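PDB 4GLK: endoribonuclease AbiQ from Lactococcus lactis, which cleaves RNA as the toxin of a type III toxin-antitoxin system in antiviral defence, and is neutralised by its cognate RNA antitoxin AntiQ. Local coordinates for residues L39-Y53 / P83-D97. The protein carries 1 engineered substitution. Numbering follows the deposited sequence.
Sequences LKKNDFNYFIPLLSY and PLGYLLHHNMIPVPD. Engineered in segment 39-53: Leu51 (natural residue Ser).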
ATOM      1  N   LEU A  39       1.457   9.216   0.933  1.00 36.41           N
ATOM      2  CA  LEU A  39       1.946  10.198  -0.030  1.00 37.63           C
ATOM      3  C   LEU A  39       0.749  11.010  -0.529  1.00 44.02           C
ATOM      4  O   LEU A  39      -0.210  10.453  -1.072  1.00 43.48           O
ATOM      5  CB  LEU A  39       2.605   9.461  -1.231  1.00 37.53           C
ATOM      6  CG  LEU A  39       4.009   9.860  -1.757  1.00 41.96           C
ATOM      7  CD1 LEU A  39       4.143   9.474  -3.222  1.00 41.14           C
ATOM      8  CD2 LEU A  39       4.300  11.344  -1.610  1.00 43.32           C
ATOM      9  N   LYS A  40       0.783  12.308  -0.281  1.00 43.20           N
ATOM     10  CA  LYS A  40      -0.236  13.245  -0.719  1.00 44.60           C
ATOM     11  C   LYS A  40       0.515  13.978  -1.833  1.00 53.27           C
ATOM     12  O   LYS A  40       1.305  14.891  -1.564  1.00 54.08           O
ATOM     13  CB  LYS A  40      -0.636  14.151   0.463  1.00 46.91           C
ATOM     14  CG  LYS A  40      -1.601  15.272   0.122  1.00 58.87           C
ATOM     15  CD  LYS A  40      -1.094  16.599   0.684  1.00 68.73           C
ATOM     16  CE  LYS A  40      -1.643  17.824  -0.016  1.00 72.86           C
ATOM     17  NZ  LYS A  40      -3.115  17.967   0.158  1.00 73.43           N
ATOM     18  N   LYS A  41       0.382  13.479  -3.070  1.00 52.05           N
ATOM     19  CA  LYS A  41       1.154  14.024  -4.179  1.00 53.97           C
ATOM     20  C   LYS A  41       0.345  14.411  -5.428  1.00 61.85           C
ATOM     21  O   LYS A  41       0.499  13.759  -6.466  1.00 62.91           O
ATOM     22  CB  LYS A  41       2.342  13.096  -4.520  1.00 56.90           C
ATOM     23  N   ASN A  42      -0.467  15.511  -5.379  1.00 58.77           N
ATOM     24  CA  ASN A  42      -0.761  16.355  -4.205  1.00 57.79           C
ATOM     25  C   ASN A  42      -2.255  16.380  -3.910  1.00 59.38           C
ATOM     26  O   ASN A  42      -2.655  16.388  -2.743  1.00 59.41           O
ATOM     27  CB  ASN A  42      -0.178  17.762  -4.327  1.00 60.92           C
ATOM     28  CG  ASN A  42       1.151  17.931  -3.612  1.00 89.47           C
ATOM     29  OD1 ASN A  42       1.236  17.923  -2.375  1.00 82.52           O
ATOM     30  ND2 ASN A  42       2.220  18.102  -4.376  1.00 83.06           N
ATOM     31  N   ASP A  43      -3.084  16.349  -4.967  1.00 53.02           N
ATOM     32  CA  ASP A  43      -4.542  16.277  -4.847  1.00 50.95           C
ATOM     33  C   ASP A  43      -4.896  14.818  -4.558  1.00 47.89           C
ATOM     34  O   ASP A  43      -5.963  14.520  -4.009  1.00 48.26           O
ATOM     35  CB  ASP A  43      -5.208  16.725  -6.166  1.00 53.62           C
ATOM     36  CG  ASP A  43      -6.726  16.614  -6.186  1.00 66.20           C
ATOM     37  OD1 ASP A  43      -7.366  17.010  -5.184  1.00 66.61           O
ATOM     38  OD2 ASP A  43      -7.272  16.121  -7.201  1.00 72.65           O
ATOM     39  N   PHE A  44      -3.975  13.912  -4.924  1.00 38.44           N
ATOM     40  CA  PHE A  44      -4.109  12.473  -4.776  1.00 35.45           C
ATOM     41  C   PHE A  44      -3.581  11.941  -3.482  1.00 36.10           C
ATOM     42  O   PHE A  44      -2.477  12.286  -3.066  1.00 36.21           O
ATOM     43  CB  PHE A  44      -3.428  11.752  -5.941  1.00 36.21           C
ATOM     44  CG  PHE A  44      -3.972  12.165  -7.283  1.00 37.12           C
ATOM     45  CD1 PHE A  44      -5.151  11.614  -7.771  1.00 38.94           C
ATOM     46  CD2 PHE A  44      -3.334  13.141  -8.039  1.00 39.46           C
ATOM     47  CE1 PHE A  44      -5.653  12.000  -9.015  1.00 40.10           C
ATOM     48  CE2 PHE A  44      -3.834  13.523  -9.283  1.00 41.96           C
ATOM     49  CZ  PHE A  44      -4.980  12.939  -9.769  1.00 39.50           C
ATOM     50  N   ASN A  45      -4.372  11.073  -2.860  1.00 30.13           N
ATOM     51  CA  ASN A  45      -3.986  10.366  -1.648  1.00 28.01           C
ATOM     52  C   ASN A  45      -3.626   8.947  -2.031  1.00 27.32           C
ATOM     53  O   ASN A  45      -4.410   8.267  -2.683  1.00 27.06           O
ATOM     54  CB  ASN A  45      -5.090  10.400  -0.615  1.00 28.00           C
ATOM     55  CG  ASN A  45      -5.349  11.775  -0.033  1.00 43.88           C
ATOM     56  OD1 ASN A  45      -4.429  12.541   0.318  1.00 33.74           O
ATOM     57  ND2 ASN A  45      -6.618  12.095   0.112  1.00 31.80           N
ATOM     58  N   TYR A  46      -2.414   8.534  -1.667  1.00 21.60           N
ATOM     59  CA  TYR A  46      -1.838   7.234  -1.983  1.00 21.61           C
ATOM     60  C   TYR A  46      -1.922   6.264  -0.837  1.00 25.82           C
ATOM     61  O   TYR A  46      -1.632   6.602   0.308  1.00 25.57           O
ATOM     62  CB  TYR A  46      -0.391   7.403  -2.431  1.00 22.60           C
ATOM     63  CG  TYR A  46      -0.282   7.649  -3.914  1.00 23.10           C
ATOM     64  CD1 TYR A  46      -0.435   8.928  -4.445  1.00 23.81           C
ATOM     65  CD2 TYR A  46      -0.084   6.591  -4.798  1.00 23.73           C
ATOM     66  CE1 TYR A  46      -0.344   9.156  -5.815  1.00 24.82           C
ATOM     67  CE2 TYR A  46       0.011   6.807  -6.167  1.00 24.85           C
ATOM     68  CZ  TYR A  46      -0.119   8.089  -6.671  1.00 27.65           C
ATOM     69  OH  TYR A  46      -0.069   8.259  -8.021  1.00 24.46           O
ATOM     70  N   PHE A  47      -2.337   5.052  -1.163  1.00 22.47           N
ATOM     71  CA  PHE A  47      -2.517   3.963  -0.220  1.00 21.14           C
ATOM     72  C   PHE A  47      -1.694   2.755  -0.645  1.00 23.19           C
ATOM     73  O   PHE A  47      -1.718   2.402  -1.809  1.00 21.68           O
ATOM     74  CB  PHE A  47      -4.019   3.638  -0.099  1.00 21.84           C
ATOM     75  CG  PHE A  47      -4.774   4.833   0.453  1.00 21.45           C
ATOM     76  CD1 PHE A  47      -4.950   4.990   1.821  1.00 22.39           C
ATOM     77  CD2 PHE A  47      -5.218   5.848  -0.389  1.00 23.01           C
ATOM     78  CE1 PHE A  47      -5.554   6.135   2.341  1.00 22.43           C
ATOM     79  CE2 PHE A  47      -5.843   6.984   0.130  1.00 25.12           C
ATOM     80  CZ  PHE A  47      -6.017   7.111   1.492  1.00 22.37           C
ATOM     81  N   ILE A  48      -0.942   2.154   0.302  1.00 21.15           N
ATOM     82  CA  ILE A  48      -0.079   0.985   0.086  1.00 19.80           C
ATOM     83  C   ILE A  48      -0.802  -0.298   0.518  1.00 22.79           C
ATOM     84  O   ILE A  48      -1.297  -0.373   1.657  1.00 21.08           O
ATOM     85  CB  ILE A  48       1.268   1.119   0.843  1.00 24.03           C
ATOM     86  CG1 ILE A  48       1.980   2.443   0.526  1.00 26.08           C
ATOM     87  CG2 ILE A  48       2.208  -0.048   0.532  1.00 27.50           C
ATOM     88  CD1 ILE A  48       3.247   2.677   1.329  1.00 32.86           C
ATOM     89  N   PRO A  49      -0.816  -1.347  -0.328  1.00 16.77           N
ATOM     90  CA  PRO A  49      -1.376  -2.622   0.140  1.00 18.42           C
ATOM     91  C   PRO A  49      -0.389  -3.287   1.112  1.00 25.42           C
ATOM     92  O   PRO A  49       0.813  -3.167   0.965  1.00 22.62           O
ATOM     93  CB  PRO A  49      -1.583  -3.421  -1.144  1.00 20.10           C
ATOM     94  CG  PRO A  49      -0.572  -2.860  -2.109  1.00 22.76           C
ATOM     95  CD  PRO A  49      -0.249  -1.457  -1.690  1.00 17.92           C
ATOM     96  N   LEU A  50      -0.921  -3.923   2.145  1.00 27.25           N
ATOM     97  CA  LEU A  50      -0.165  -4.583   3.199  1.00 28.85           C
ATOM     98  C   LEU A  50      -0.360  -6.091   3.055  1.00 34.18           C
ATOM     99  O   LEU A  50      -1.502  -6.541   2.871  1.00 32.89           O
ATOM    100  CB  LEU A  50      -0.712  -4.086   4.566  1.00 29.96           C
ATOM    101  CG  LEU A  50      -0.202  -4.754   5.867  1.00 36.49           C
ATOM    102  CD1 LEU A  50       0.074  -3.712   6.949  1.00 35.84           C
ATOM    103  CD2 LEU A  50      -1.253  -5.739   6.413  1.00 41.94           C
ATOM    104  N   LEU A  51       0.748  -6.860   3.117  1.00 31.55           N
ATOM    105  CA  LEU A  51       0.725  -8.328   3.116  1.00 33.44           C
ATOM    106  C   LEU A  51       1.223  -8.831   4.473  1.00 40.28           C
ATOM    107  O   LEU A  51       2.282  -8.392   4.922  1.00 38.95           O
ATOM    108  CB  LEU A  51       1.598  -8.937   1.996  1.00 33.93           C
ATOM    109  CG  LEU A  51       1.231  -8.631   0.543  1.00 39.47           C
ATOM    110  CD1 LEU A  51       2.109  -9.444  -0.405  1.00 40.37           C
ATOM    111  CD2 LEU A  51      -0.250  -8.926   0.249  1.00 41.67           C
ATOM    112  N   SER A  52       0.482  -9.743   5.119  1.00 39.88           N
ATOM    113  CA  SER A  52       0.887 -10.314   6.411  1.00 41.94           C
ATOM    114  C   SER A  52       2.038 -11.303   6.266  1.00 48.31           C
ATOM    115  O   SER A  52       2.161 -11.939   5.218  1.00 48.30           O
ATOM    116  CB  SER A  52      -0.299 -10.982   7.100  1.00 47.25           C
ATOM    117  OG  SER A  52      -1.120  -9.991   7.701  1.00 60.04           O
ATOM    118  N   TYR A  53       2.898 -11.417   7.302  1.00 46.81           N
ATOM    119  CA  TYR A  53       4.036 -12.347   7.303  1.00 47.32           C
ATOM    120  C   TYR A  53       3.563 -13.804   7.445  1.00 52.00           C
ATOM    121  O   TYR A  53       2.710 -14.086   8.286  1.00 51.43           O
ATOM    122  CB  TYR A  53       5.035 -12.009   8.429  1.00 48.72           C
ATOM    123  CG  TYR A  53       6.243 -12.925   8.478  1.00 51.20           C
ATOM    124  CD1 TYR A  53       7.328 -12.723   7.630  1.00 52.90           C
ATOM    125  CD2 TYR A  53       6.313 -13.978   9.388  1.00 52.35           C
ATOM    126  CE1 TYR A  53       8.438 -13.568   7.660  1.00 53.76           C
ATOM    127  CE2 TYR A  53       7.418 -14.833   9.425  1.00 53.42           C
ATOM    128  CZ  TYR A  53       8.484 -14.616   8.564  1.00 59.60           C
ATOM    129  OH  TYR A  53       9.593 -15.425   8.600  1.00 59.26           O
ATOM    130  N   PRO A  83       9.003 -10.401  12.654  1.00 35.98           N
ATOM    131  CA  PRO A  83       8.379  -9.749  11.481  1.00 36.06           C
ATOM    132  C   PRO A  83       6.862  -9.935  11.462  1.00 39.99           C
ATOM    133  O   PRO A  83       6.370 -10.984  11.861  1.00 42.50           O
ATOM    134  CB  PRO A  83       9.083 -10.406  10.283  1.00 37.81           C
ATOM    135  CG  PRO A  83       9.523 -11.729  10.773  1.00 42.52           C
ATOM    136  CD  PRO A  83       9.719 -11.638  12.270  1.00 38.05           C
ATOM    137  N   LEU A  84       6.121  -8.908  11.038  1.00 35.11           N
ATOM    138  CA  LEU A  84       4.653  -8.883  11.062  1.00 33.91           C
ATOM    139  C   LEU A  84       4.004  -8.820   9.680  1.00 34.67           C
ATOM    140  O   LEU A  84       2.841  -9.205   9.531  1.00 33.60           O
ATOM    141  CB  LEU A  84       4.215  -7.661  11.895  1.00 34.07           C
ATOM    142  CG  LEU A  84       3.776  -7.838  13.366  1.00 39.07           C
ATOM    143  CD1 LEU A  84       4.638  -8.805  14.128  1.00 39.30           C
ATOM    144  CD2 LEU A  84       3.745  -6.503  14.080  1.00 39.64           C
ATOM    145  N   GLY A  85       4.737  -8.303   8.700  1.00 28.12           N
ATOM    146  CA  GLY A  85       4.225  -8.161   7.344  1.00 26.80           C
ATOM    147  C   GLY A  85       5.055  -7.289   6.425  1.00 27.56           C
ATOM    148  O   GLY A  85       6.215  -7.002   6.729  1.00 26.41           O
ATOM    149  N   TYR A  86       4.472  -6.890   5.276  1.00 24.06           N
ATOM    150  CA  TYR A  86       5.156  -6.102   4.235  1.00 25.34           C
ATOM    151  C   TYR A  86       4.281  -5.060   3.593  1.00 28.86           C
ATOM    152  O   TYR A  86       3.151  -5.351   3.187  1.00 26.37           O
ATOM    153  CB  TYR A  86       5.661  -7.009   3.084  1.00 28.45           C
ATOM    154  CG  TYR A  86       6.374  -8.260   3.547  1.00 32.76           C
ATOM    155  CD1 TYR A  86       7.700  -8.213   3.967  1.00 35.85           C
ATOM    156  CD2 TYR A  86       5.701  -9.478   3.631  1.00 33.35           C
ATOM    157  CE1 TYR A  86       8.348  -9.352   4.439  1.00 39.42           C
ATOM    158  CE2 TYR A  86       6.336 -10.623   4.108  1.00 34.19           C
ATOM    159  CZ  TYR A  86       7.664 -10.557   4.500  1.00 45.69           C
ATOM    160  OH  TYR A  86       8.320 -11.687   4.926  1.00 49.65           O
ATOM    161  N   LEU A  87       4.869  -3.882   3.376  1.00 26.22           N
ATOM    162  CA  LEU A  87       4.247  -2.803   2.644  1.00 26.47           C
ATOM    163  C   LEU A  87       4.826  -2.845   1.266  1.00 28.23           C
ATOM    164  O   LEU A  87       6.044  -2.830   1.105  1.00 27.11           O
ATOM    165  CB  LEU A  87       4.550  -1.453   3.266  1.00 27.00           C
ATOM    166  CG  LEU A  87       3.820  -1.092   4.498  1.00 32.08           C
ATOM    167  CD1 LEU A  87       4.390   0.191   5.015  1.00 33.63           C
ATOM    168  CD2 LEU A  87       2.327  -0.944   4.223  1.00 33.96           C
ATOM    169  N   LEU A  88       3.964  -2.901   0.268  1.00 22.92           N
ATOM    170  CA  LEU A  88       4.383  -2.996  -1.123  1.00 21.62           C
ATOM    171  C   LEU A  88       4.246  -1.637  -1.816  1.00 22.14           C
ATOM    172  O   LEU A  88       3.279  -1.411  -2.522  1.00 19.86           O
ATOM    173  CB  LEU A  88       3.498  -4.059  -1.790  1.00 21.96           C
ATOM    174  CG  LEU A  88       3.975  -5.524  -1.746  1.00 26.76           C
ATOM    175  CD1 LEU A  88       4.063  -6.058  -0.338  1.00 26.19           C
ATOM    176  CD2 LEU A  88       3.037  -6.401  -2.554  1.00 30.99           C
ATOM    177  N   HIS A  89       5.194  -0.712  -1.567  1.00 17.99           N
ATOM    178  CA  HIS A  89       5.237   0.657  -2.137  1.00 17.85           C
ATOM    179  C   HIS A  89       5.042   0.692  -3.647  1.00 24.44           C
ATOM    180  O   HIS A  89       4.357   1.584  -4.155  1.00 23.66           O
ATOM    181  CB  HIS A  89       6.558   1.364  -1.784  1.00 18.63           C
ATOM    182  CG  HIS A  89       6.785   1.560  -0.323  1.00 21.65           C
ATOM    183  ND1 HIS A  89       6.449   2.748   0.306  1.00 23.80           N
ATOM    184  CD2 HIS A  89       7.324   0.724   0.589  1.00 22.67           C
ATOM    185  CE1 HIS A  89       6.791   2.592   1.576  1.00 22.55           C
ATOM    186  NE2 HIS A  89       7.325   1.401   1.792  1.00 22.71           N
ATOM    187  N   HIS A  90       5.639  -0.284  -4.362  1.00 21.43           N
ATOM    188  CA  HIS A  90       5.529  -0.421  -5.813  1.00 22.17           C
ATOM    189  C   HIS A  90       4.105  -0.669  -6.295  1.00 23.17           C
ATOM    190  O   HIS A  90       3.813  -0.417  -7.458  1.00 23.43           O
ATOM    191  CB  HIS A  90       6.486  -1.501  -6.343  1.00 23.96           C
ATOM    192  CG  HIS A  90       6.211  -2.899  -5.873  1.00 27.53           C
ATOM    193  ND1 HIS A  90       6.376  -3.266  -4.550  1.00 29.73           N
ATOM    194  CD2 HIS A  90       5.895  -4.001  -6.592  1.00 29.61           C
ATOM    195  CE1 HIS A  90       6.134  -4.564  -4.500  1.00 28.87           C
ATOM    196  NE2 HIS A  90       5.845  -5.054  -5.702  1.00 29.23           N
ATOM    197  N   ASN A  91       3.217  -1.117  -5.406  1.00 18.53           N
ATOM    198  CA  ASN A  91       1.805  -1.373  -5.729  1.00 18.79           C
ATOM    199  C   ASN A  91       0.849  -0.367  -5.087  1.00 22.21           C
ATOM    200  O   ASN A  91      -0.368  -0.601  -5.052  1.00 21.03           O
ATOM    201  CB  ASN A  91       1.420  -2.796  -5.382  1.00 18.26           C
ATOM    202  CG  ASN A  91       2.093  -3.804  -6.265  1.00 33.23           C
ATOM    203  OD1 ASN A  91       2.383  -3.563  -7.448  1.00 33.52           O
ATOM    204  ND2 ASN A  91       2.427  -4.922  -5.681  1.00 25.24           N
ATOM    205  N   MET A  92       1.381   0.763  -4.622  1.00 18.35           N
ATOM    206  CA  MET A  92       0.525   1.803  -4.045  1.00 19.35           C
ATOM    207  C   MET A  92      -0.348   2.424  -5.150  1.00 24.30           C
ATOM    208  O   MET A  92       0.007   2.370  -6.337  1.00 22.94           O
ATOM    209  CB  MET A  92       1.340   2.861  -3.281  1.00 21.41           C
ATOM    210  CG  MET A  92       2.165   3.718  -4.175  1.00 25.29           C
ATOM    211  SD  MET A  92       3.076   4.944  -3.257  1.00 29.96           S
ATOM    212  CE  MET A  92       3.711   5.907  -4.641  1.00 27.32           C
ATOM    213  N   ILE A  93      -1.505   2.980  -4.756  1.00 20.61           N
ATOM    214  CA  ILE A  93      -2.457   3.529  -5.706  1.00 19.61           C
ATOM    215  C   ILE A  93      -3.086   4.819  -5.231  1.00 25.06           C
ATOM    216  O   ILE A  93      -3.330   4.987  -4.025  1.00 23.58           O
ATOM    217  CB  ILE A  93      -3.588   2.466  -6.021  1.00 22.05           C
ATOM    218  CG1 ILE A  93      -4.270   1.948  -4.722  1.00 22.48           C
ATOM    219  CG2 ILE A  93      -3.084   1.307  -6.933  1.00 20.56           C
ATOM    220  CD1 ILE A  93      -5.615   1.191  -4.914  1.00 25.52           C
ATOM    221  N   PRO A  94      -3.479   5.701  -6.182  1.00 23.57           N
ATOM    222  CA  PRO A  94      -4.254   6.882  -5.791  1.00 23.00           C
ATOM    223  C   PRO A  94      -5.721   6.453  -5.625  1.00 26.70           C
ATOM    224  O   PRO A  94      -6.261   5.710  -6.462  1.00 26.78           O
ATOM    225  CB  PRO A  94      -4.053   7.832  -6.977  1.00 24.40           C
ATOM    226  CG  PRO A  94      -3.885   6.933  -8.149  1.00 28.16           C
ATOM    227  CD  PRO A  94      -3.302   5.636  -7.651  1.00 24.22           C
ATOM    228  N   VAL A  95      -6.353   6.867  -4.524  1.00 22.38           N
ATOM    229  CA  VAL A  95      -7.746   6.492  -4.269  1.00 21.74           C
ATOM    230  C   VAL A  95      -8.578   7.750  -4.020  1.00 26.29           C
ATOM    231  O   VAL A  95      -8.279   8.502  -3.082  1.00 23.83           O
ATOM    232  CB  VAL A  95      -7.914   5.462  -3.095  1.00 23.83           C
ATOM    233  CG1 VAL A  95      -9.392   5.073  -2.905  1.00 22.87           C
ATOM    234  CG2 VAL A  95      -7.061   4.219  -3.309  1.00 23.10           C
ATOM    235  N   PRO A  96      -9.645   7.980  -4.818  1.00 26.26           N
ATOM    236  CA  PRO A  96     -10.520   9.146  -4.551  1.00 26.32           C
ATOM    237  C   PRO A  96     -11.213   8.942  -3.207  1.00 31.04           C
ATOM    238  O   PRO A  96     -11.419   7.802  -2.791  1.00 28.59           O
ATOM    239  CB  PRO A  96     -11.543   9.094  -5.692  1.00 27.50           C
ATOM    240  CG  PRO A  96     -10.974   8.153  -6.707  1.00 31.59           C
ATOM    241  CD  PRO A  96     -10.157   7.169  -5.938  1.00 26.87           C
ATOM    242  N   ASP A  97     -11.530  10.034  -2.512  1.00 30.56           N
ATOM    243  CA  ASP A  97     -12.194  10.012  -1.207  1.00 31.14           C
ATOM    244  C   ASP A  97     -13.414   9.062  -1.131  1.00 32.05           C
ATOM    245  O   ASP A  97     -13.605   8.395  -0.118  1.00 31.58           O
ATOM    246  CB  ASP A  97     -12.609  11.442  -0.808  1.00 34.36           C
ATOM    247  CG  ASP A  97     -11.468  12.428  -0.599  1.00 59.39           C
ATOM    248  OD1 ASP A  97     -10.516  12.095   0.155  1.00 62.84           O
ATOM    249  OD2 ASP A  97     -11.549  13.554  -1.148  1.00 70.14           O
TER
HETATM  250  O   HOH W   1      -7.088  10.806  -4.035  1.00 33.21           O
HETATM  251  O   HOH W   2      -8.424  10.409  -1.138  1.00 34.81           O
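Strands 45-52 and 79-94 are antiparallel neighbours in the central sheet of the ToxN/AbiQ fold. Residues 89-92 interrupt the second strand and split the pairing into two ladders. In the first, Phe47 and Ile93 exchange two backbone bonds, and Val95 N donates to Asn45 O. In the second, Leu51 and Tyr86 form the hydrogen-bonded pair, with Tyr86 N 2.7 Å from Leu51 O. Leu88 N donates to Pro49 O.

Ile48 fills the join between the ladders. Its CG2 lies against Leu87 CD2 (3.8 Å), and its CG1 against Met92 CB. CG1 sits anti to the carbonyl carbon (chi1 -53°), and the extended chain beyond it carries CD1 to His89 ND1 (3.4 Å). Hydrogen bonds to Thr72 (at NE2) and Ser133 (at ND1) hold the His89 ring. Tyr46 lies alongside Pro94, whose CB stands over the ring face, 4.2 Å from its centroid. Met92 SD approaches the same ring obliquely, a Met-aromatic contact, while Tyr46 OH is hydrogen-bonded to Glu159. At the far end Pro83 CG sits over the centre of the Tyr53 ring, 3.7 Å from its centroid, in a CH-pi contact. Engineered Leu51 meets Leu88, CD1 to CD2 3.8 Å.

Two waters link Asn45 to Val95 O. One accepts from Asn45 N, the other from Asn45 ND2. The water on ND2 also donates to Asp97 OD1, its oxygen 3.0 Å away, joining an amide and a carboxylate that do not bond directly. Backbone bonds thus run the length of the pair; apolar packing fills the buried middle, a proline-on-tyrosine contact lies at one end and water bridges the polar groups at the other.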